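Side-chain contacts in enoyl-CoA hydratase/isomerase family protein (Mycobacterium tuberculosis, PDB 4FN7), which probably works as an enoyl-CoA hydratase of the crotonase superfamily, adding water across the double bond of unsaturated acyl-CoA thioesters: residues Thr52-Gly55 / Arg56-Ser59; Ile38-Ala41 / Asp42-Asp45; Ala141-Ile144 / Met145-Arg148. All coordinates share one frame; numbering follows the deposited sequence.

How the contacts relate
The three contacts are a turn after strand 48-52 (contact 1), the end of helix 28-44 (contact 2) and a salt bridge along helix 139-148 (contact 3), all in one crotonase-type chain. From contact 2 the chain runs through strand 48-52 into contact 1; their centres lie 22 Å apart, and about 10 Å separates the nearest atoms. Contact 3 lies across the chain's centre from both, its own centre 21 Å from contact 1 and 26 Å from contact 2. The structure is an apo form. By analogy with other crotonases, the loop that follows contact 1 probably supplies one amide of the oxyanion hole, whereas contact 3 borders neighbouring subunits.

Contact 1: Thr52-Gly55 / Arg56-Ser59; sequences TGNG and RVFS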
loop_
_atom_site.group_PDB
_atom_site.type_symbol
_atom_site.label_atom_id
_atom_site.label_comp_id
_atom_site.label_asym_id
_atom_site.label_seq_id
_atom_site.Cartn_x
_atom_site.Cartn_y
_atom_site.Cartn_z
ATOM N N THR A 52 23.957 -8.710 -7.656
ATOM C CA THR A 52 23.457 -9.175 -8.947
ATOM C C THR A 52 23.284 -10.684 -8.955
ATOM O O THR A 52 23.817 -11.382 -8.091
ATOM C CB THR A 52 24.429 -8.832 -10.108
ATOM O OG1 THR A 52 25.391 -9.886 -10.278
ATOM C CG2 THR A 52 25.158 -7.504 -9.857
ATOM N N GLY A 53 22.535 -11.177 -9.939
ATOM C CA GLY A 53 22.513 -12.596 -10.247
ATOM C C GLY A 53 23.456 -12.905 -11.397
ATOM O O GLY A 53 24.465 -12.210 -11.604
ATOM N N ASN A 54 23.152 -13.965 -12.136
ATOM C CA ASN A 54 23.940 -14.320 -13.312
ATOM C C ASN A 54 23.176 -14.042 -14.610
ATOM O O ASN A 54 22.217 -13.275 -14.610
ATOM C CB ASN A 54 24.484 -15.761 -13.231
ATOM C CG ASN A 54 23.391 -16.834 -13.297
ATOM O OD1 ASN A 54 22.247 -16.568 -13.666
ATOM N ND2 ASN A 54 23.764 -18.071 -12.959
ATOM N N GLY A 55 23.598 -14.647 -15.714
ATOM C CA GLY A 55 22.962 -14.383 -16.995
ATOM C C GLY A 55 21.604 -15.038 -17.168
ATOM O O GLY A 55 20.878 -14.747 -18.123
ATOM N N ARG A 56 21.254 -15.919 -16.238
ATOM C CA ARG A 56 20.030 -16.698 -16.344
ATOM C C ARG A 56 18.984 -16.261 -15.324
ATOM O O ARG A 56 17.806 -16.139 -15.653
ATOM C CB ARG A 56 20.347 -18.181 -16.161
ATOM C CG ARG A 56 19.144 -19.089 -16.325
ATOM C CD ARG A 56 19.433 -20.478 -15.794
ATOM N NE ARG A 56 18.255 -21.336 -15.873
ATOM C CZ ARG A 56 18.253 -22.630 -15.568
ATOM N NH1 ARG A 56 19.370 -23.220 -15.174
ATOM N NH2 ARG A 56 17.132 -23.333 -15.664
ATOM N N VAL A 57 19.415 -16.021 -14.090
ATOM C CA VAL A 57 18.499 -15.718 -12.998
ATOM C C VAL A 57 19.072 -14.679 -12.048
ATOM O O VAL A 57 20.285 -14.448 -12.016
ATOM C CB VAL A 57 18.201 -16.971 -12.133
ATOM C CG1 VAL A 57 17.555 -18.064 -12.959
ATOM C CG2 VAL A 57 19.470 -17.488 -11.462
ATOM N N PHE A 58 18.196 -14.070 -11.253
ATOM C CA PHE A 58 18.655 -13.426 -10.032
ATOM C C PHE A 58 18.889 -14.562 -9.036
ATOM O O PHE A 58 20.026 -14.862 -8.671
ATOM C CB PHE A 58 17.637 -12.417 -9.513
ATOM C CG PHE A 58 18.090 -11.689 -8.275
ATOM C CD1 PHE A 58 19.129 -10.769 -8.338
ATOM C CD2 PHE A 58 17.484 -11.922 -7.052
ATOM C CE1 PHE A 58 19.558 -10.102 -7.206
ATOM C CE2 PHE A 58 17.905 -11.254 -5.911
ATOM C CZ PHE A 58 18.944 -10.338 -5.989
ATOM N N SER A 59 17.808 -15.222 -8.630
ATOM C CA SER A 59 17.900 -16.474 -7.883
ATOM C C SER A 59 16.589 -17.232 -7.964
ATOM O O SER A 59 15.510 -16.643 -7.843
ATOM C CB SER A 59 18.255 -16.236 -6.420
ATOM O OG SER A 59 18.061 -17.427 -5.664
#
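Asn54 OD1 is gripped by two backbone amides at once, those of Arg56 and Val57, and this double acceptance folds residues 52-59 back on themselves. The bond from Arg56 N to Asn54 OD1 is 2.8 Å long and closes an Asx turn; its donor stands above the plane of the side-chain amide, 46° out of it. Val57 N reaches Asn54 OD1 at 2.9 Å and lies nearly in line with the side-chain C=O, whereas Arg56 N is well off that line. A first torsion of 67° makes this possible, because it sets Asn54 CG between the backbone N and the carbonyl carbon and so swings the amide in over the turn. The backbone adds a third tie, from Asn54 N to Val57 O at 2.9 Å. Val57 O also receives a CA-H...O contact from Gly53 CA, at 3.4 Å. The two limbs pass close together here, with Gly53 CA 4.0 Å from Phe58 CA. Farther along, the Phe58 ring meets the Gly53 peptide obliquely, with Phe58 CD1 3.8 Å from Gly53 N. The other end of the Asn54 amide is held as well, ND2 bonding to Asp19 OD1. Ser59 leads into the loop that in relatives probably supplies an oxyanion-hole amide. The turn thus joins strand 48-52 to the second sheet: Thr52 pairs with strand 13-18, Ser59 bonds to His103 and Ile105 of strand 103-105, and the Phe58 ring packs among strands 13-18 and 96-100 and helix 107-112.

Contact 2: Ile38-Ala41 / Asp42-Asp45; sequences IDNA and DRDD
Between Ile38 and Asp44 the backbone keeps regular alpha-helical i to i+4 bonding, until Asp45, with a positive phi of 53°, ends helix 28-44 in a Schellman motif. The helix is the crossover of a beta-alpha-beta unit that links the parallel strands 13-18 and 48-52. On its outer side, Arg43 folds back over the preceding turn: a bend at chi3 (-79°) brings the guanidinium above the helix backbone, one face resting over Asp39 O, which lies 3.8 Å from the plane. Arg43 NH2 donates to Asn40 OD1 at 2.9 Å. The Asn40 oxygen is close to the guanidinium plane, while the amide and guanidinium planes themselves stand 65° apart, so the two groups meet at an angle and do not stack. Asp39 CB packs against Arg43 NH2 at 3.5 Å, which gives the guanidinium an aliphatic as well as a polar support. The two aspartates one turn apart bring like charges near each other, with Asp39 OD1 4.5 Å from Asp42 OD2. Arg88 NH2 of helix 73-90 forms salt bridges to both oxygens and probably offsets their repulsion, and Tyr92 OH holds Asp42 OD1. Asp44 and Asp45 likewise turn to outside partners, Tyr7 OH and Lys94 NZ, while Ile38 and Ala41 bury the inner side of the helix. Asp39 also reaches Arg43 indirectly: a single water donates to Asp39 OD2 at 2.7 Å and accepts from Arg43 NH2 at 3.0 Å.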
loop_
_atom_site.group_PDB
_atom_site.type_symbol
_atom_site.label_atom_id
_atom_site.label_comp_id
_atom_site.label_asym_id
_atom_site.label_seq_id
_atom_site.Cartn_x
_atom_site.Cartn_y
_atom_site.Cartn_z
ATOM N N ILE A 38 29.345 -9.744 2.035
ATOM C CA ILE A 38 28.872 -8.561 2.742
ATOM C C ILE A 38 29.862 -8.205 3.866
ATOM O O ILE A 38 30.090 -7.025 4.134
ATOM C CB ILE A 38 27.419 -8.717 3.275
ATOM C CG1 ILE A 38 26.466 -9.072 2.127
ATOM C CG2 ILE A 38 26.971 -7.435 3.987
ATOM C CD1 ILE A 38 25.121 -9.617 2.576
ATOM N N ASP A 39 30.454 -9.214 4.508
ATOM C CA ASP A 39 31.530 -8.954 5.472
ATOM C C ASP A 39 32.654 -8.142 4.818
ATOM O O ASP A 39 33.185 -7.211 5.428
ATOM C CB ASP A 39 32.141 -10.248 6.032
ATOM C CG ASP A 39 31.187 -11.052 6.898
ATOM O OD1 ASP A 39 30.120 -10.548 7.314
ATOM O OD2 ASP A 39 31.547 -12.214 7.183
ATOM N N ASN A 40 33.042 -8.514 3.596
ATOM C CA ASN A 40 34.055 -7.748 2.866
ATOM C C ASN A 40 33.626 -6.300 2.679
ATOM O O ASN A 40 34.422 -5.373 2.854
ATOM C CB ASN A 40 34.351 -8.350 1.490
ATOM C CG ASN A 40 35.049 -9.686 1.562
ATOM O OD1 ASN A 40 35.648 -10.037 2.574
ATOM N ND2 ASN A 40 34.972 -10.445 0.473
ATOM N N ALA A 41 32.368 -6.113 2.294
ATOM C CA ALA A 41 31.827 -4.779 2.099
ATOM C C ALA A 41 31.869 -3.989 3.397
ATOM O O ALA A 41 32.148 -2.787 3.391
ATOM C CB ALA A 41 30.401 -4.853 1.566
ATOM N N ASP A 42 31.589 -4.661 4.509
ATOM C CA ASP A 42 31.699 -4.035 5.825
ATOM C C ASP A 42 33.130 -3.575 6.092
ATOM O O ASP A 42 33.365 -2.437 6.513
ATOM C CB ASP A 42 31.268 -4.995 6.940
ATOM C CG ASP A 42 29.763 -5.241 6.979
ATOM O OD1 ASP A 42 28.993 -4.525 6.304
ATOM O OD2 ASP A 42 29.349 -6.150 7.729
ATOM N N ARG A 43 34.085 -4.471 5.860
ATOM C CA ARG A 43 35.481 -4.154 6.116
ATOM C C ARG A 43 35.967 -3.025 5.211
ATOM O O ARG A 43 36.737 -2.160 5.635
ATOM C CB ARG A 43 36.344 -5.410 5.958
ATOM C CG ARG A 43 36.176 -6.402 7.115
ATOM C CD ARG A 43 37.105 -7.622 7.039
ATOM N NE ARG A 43 36.655 -8.646 6.098
ATOM C CZ ARG A 43 35.934 -9.723 6.409
ATOM N NH1 ARG A 43 35.533 -9.951 7.652
ATOM N NH2 ARG A 43 35.597 -10.577 5.454
ATOM N N ASP A 44 35.513 -3.027 3.962
ATOM C CA ASP A 44 35.935 -2.010 3.006
ATOM C C ASP A 44 35.190 -0.687 3.210
ATOM O O ASP A 44 35.569 0.334 2.635
ATOM C CB ASP A 44 35.772 -2.505 1.565
ATOM C CG ASP A 44 36.833 -3.512 1.162
ATOM O OD1 ASP A 44 37.863 -3.628 1.861
ATOM O OD2 ASP A 44 36.648 -4.183 0.126
ATOM N N ASP A 45 34.142 -0.710 4.033
ATOM C CA ASP A 45 33.368 0.492 4.356
ATOM C C ASP A 45 32.889 1.220 3.096
ATOM O O ASP A 45 33.064 2.428 2.944
ATOM C CB ASP A 45 34.183 1.424 5.263
ATOM C CG ASP A 45 33.338 2.512 5.901
ATOM O OD1 ASP A 45 32.106 2.347 5.992
ATOM O OD2 ASP A 45 33.914 3.540 6.330
HETATM O O HOH W 1 34.085 -12.867 6.669
#

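Contact 3: Ala141-Ile144 / Met145-Arg148; sequences ALEI and MKLR
An i to i+3 salt bridge between Glu143 and Lys146 marks the partly exposed side of helix 139-148, an otherwise largely buried helix of the crotonase fold. The two side chains run alongside each other and point the same way. Glu143 bends at chi2 (-69°), bringing its carboxylate toward the next turn, and Lys146 NZ meets Glu143 OE2 at 3.2 Å from above the carboxylate plane, 39° out of it. A water donates to Glu143 OE2, at 2.8 Å. Beneath the pair run ordinary helical bonds, such as Lys146 N to Leu142 O at 2.8 Å. The bond from Leu147 N to Glu143 O is longer, 3.1 Å, and a weak one from the same N to Ile144 O accompanies it. Leu142 and Met145 make a loose apolar contact and both lean on Thr158 of helix 151-159, whereas Ile144 packs against Phe83 and Ile218 of helices 73-90 and 200-223. The helix also lies at the subunit interfaces: Arg148 O is hydrogen-bonded to Ser152 OG of the second subunit, and Leu142 touches Arg209 of the third. Arg148 sends its guanidinium elsewhere, NH2 bonding to Gly115 O, while Arg148 CG stays 4.0 Å from Ile144 O.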
loop_
_atom_site.group_PDB
_atom_site.type_symbol
_atom_site.label_atom_id
_atom_site.label_comp_id
_atom_site.label_asym_id
_atom_site.label_seq_id
_atom_site.Cartn_x
_atom_site.Cartn_y
_atom_site.Cartn_z
ATOM N N ALA A 141 8.935 -14.386 5.493
ATOM C CA ALA A 141 8.809 -14.080 4.071
ATOM C C ALA A 141 7.613 -13.181 3.813
ATOM O O ALA A 141 7.682 -12.241 3.016
ATOM C CB ALA A 141 8.687 -15.364 3.260
ATOM N N LEU A 142 6.501 -13.483 4.477
ATOM C CA LEU A 142 5.325 -12.629 4.373
ATOM C C LEU A 142 5.649 -11.187 4.762
ATOM O O LEU A 142 5.240 -10.247 4.088
ATOM C CB LEU A 142 4.170 -13.174 5.226
ATOM C CG LEU A 142 3.546 -14.485 4.737
ATOM C CD1 LEU A 142 2.541 -15.010 5.756
ATOM C CD2 LEU A 142 2.881 -14.287 3.387
ATOM N N GLU A 143 6.394 -11.020 5.846
ATOM C CA GLU A 143 6.727 -9.680 6.322
ATOM C C GLU A 143 7.626 -8.932 5.333
ATOM O O GLU A 143 7.468 -7.724 5.130
ATOM C CB GLU A 143 7.360 -9.762 7.707
ATOM C CG GLU A 143 6.402 -10.310 8.763
ATOM C CD GLU A 143 5.250 -9.358 9.080
ATOM O OE1 GLU A 143 5.372 -8.146 8.804
ATOM O OE2 GLU A 143 4.216 -9.818 9.613
ATOM N N ILE A 144 8.555 -9.650 4.707
ATOM C CA ILE A 144 9.410 -9.047 3.686
ATOM C C ILE A 144 8.549 -8.541 2.528
ATOM O O ILE A 144 8.698 -7.407 2.077
ATOM C CB ILE A 144 10.475 -10.043 3.187
ATOM C CG1 ILE A 144 11.463 -10.339 4.320
ATOM C CG2 ILE A 144 11.212 -9.477 1.982
ATOM C CD1 ILE A 144 12.318 -11.561 4.082
ATOM N N MET A 145 7.629 -9.372 2.054
ATOM C CA MET A 145 6.781 -8.963 0.940
ATOM C C MET A 145 5.831 -7.843 1.328
ATOM O O MET A 145 5.597 -6.915 0.543
ATOM C CB MET A 145 6.008 -10.150 0.372
ATOM C CG MET A 145 6.865 -10.982 -0.549
ATOM S SD MET A 145 5.942 -12.301 -1.323
ATOM C CE MET A 145 5.653 -13.236 0.090
ATOM N N LYS A 146 5.302 -7.926 2.544
ATOM C CA LYS A 146 4.335 -6.947 3.020
ATOM C C LYS A 146 4.958 -5.549 3.071
ATOM O O LYS A 146 4.269 -4.549 2.916
ATOM C CB LYS A 146 3.819 -7.336 4.404
ATOM C CG LYS A 146 2.542 -6.618 4.797
ATOM C CD LYS A 146 2.237 -6.768 6.286
ATOM C CE LYS A 146 2.082 -8.210 6.700
ATOM N NZ LYS A 146 1.779 -8.289 8.157
ATOM N N LEU A 147 6.268 -5.495 3.290
ATOM C CA LEU A 147 6.986 -4.234 3.384
ATOM C C LEU A 147 7.047 -3.500 2.045
ATOM O O LEU A 147 7.210 -2.281 2.015
ATOM C CB LEU A 147 8.397 -4.492 3.921
ATOM C CG LEU A 147 9.307 -3.281 4.132
ATOM C CD1 LEU A 147 8.725 -2.342 5.183
ATOM C CD2 LEU A 147 10.690 -3.746 4.549
ATOM N N ARG A 148 6.917 -4.232 0.941
ATOM C CA ARG A 148 7.152 -3.645 -0.381
ATOM C C ARG A 148 5.938 -3.656 -1.319
ATOM O O ARG A 148 5.810 -2.782 -2.173
ATOM C CB ARG A 148 8.338 -4.319 -1.097
ATOM C CG ARG A 148 9.664 -4.339 -0.331
ATOM C CD ARG A 148 10.088 -2.965 0.141
ATOM N NE ARG A 148 10.720 -2.109 -0.859
ATOM C CZ ARG A 148 12.027 -2.118 -1.119
ATOM N NH1 ARG A 148 12.551 -1.258 -1.987
ATOM N NH2 ARG A 148 12.810 -2.994 -0.514
HETATM O O HOH W 2 1.597 -10.595 8.951
#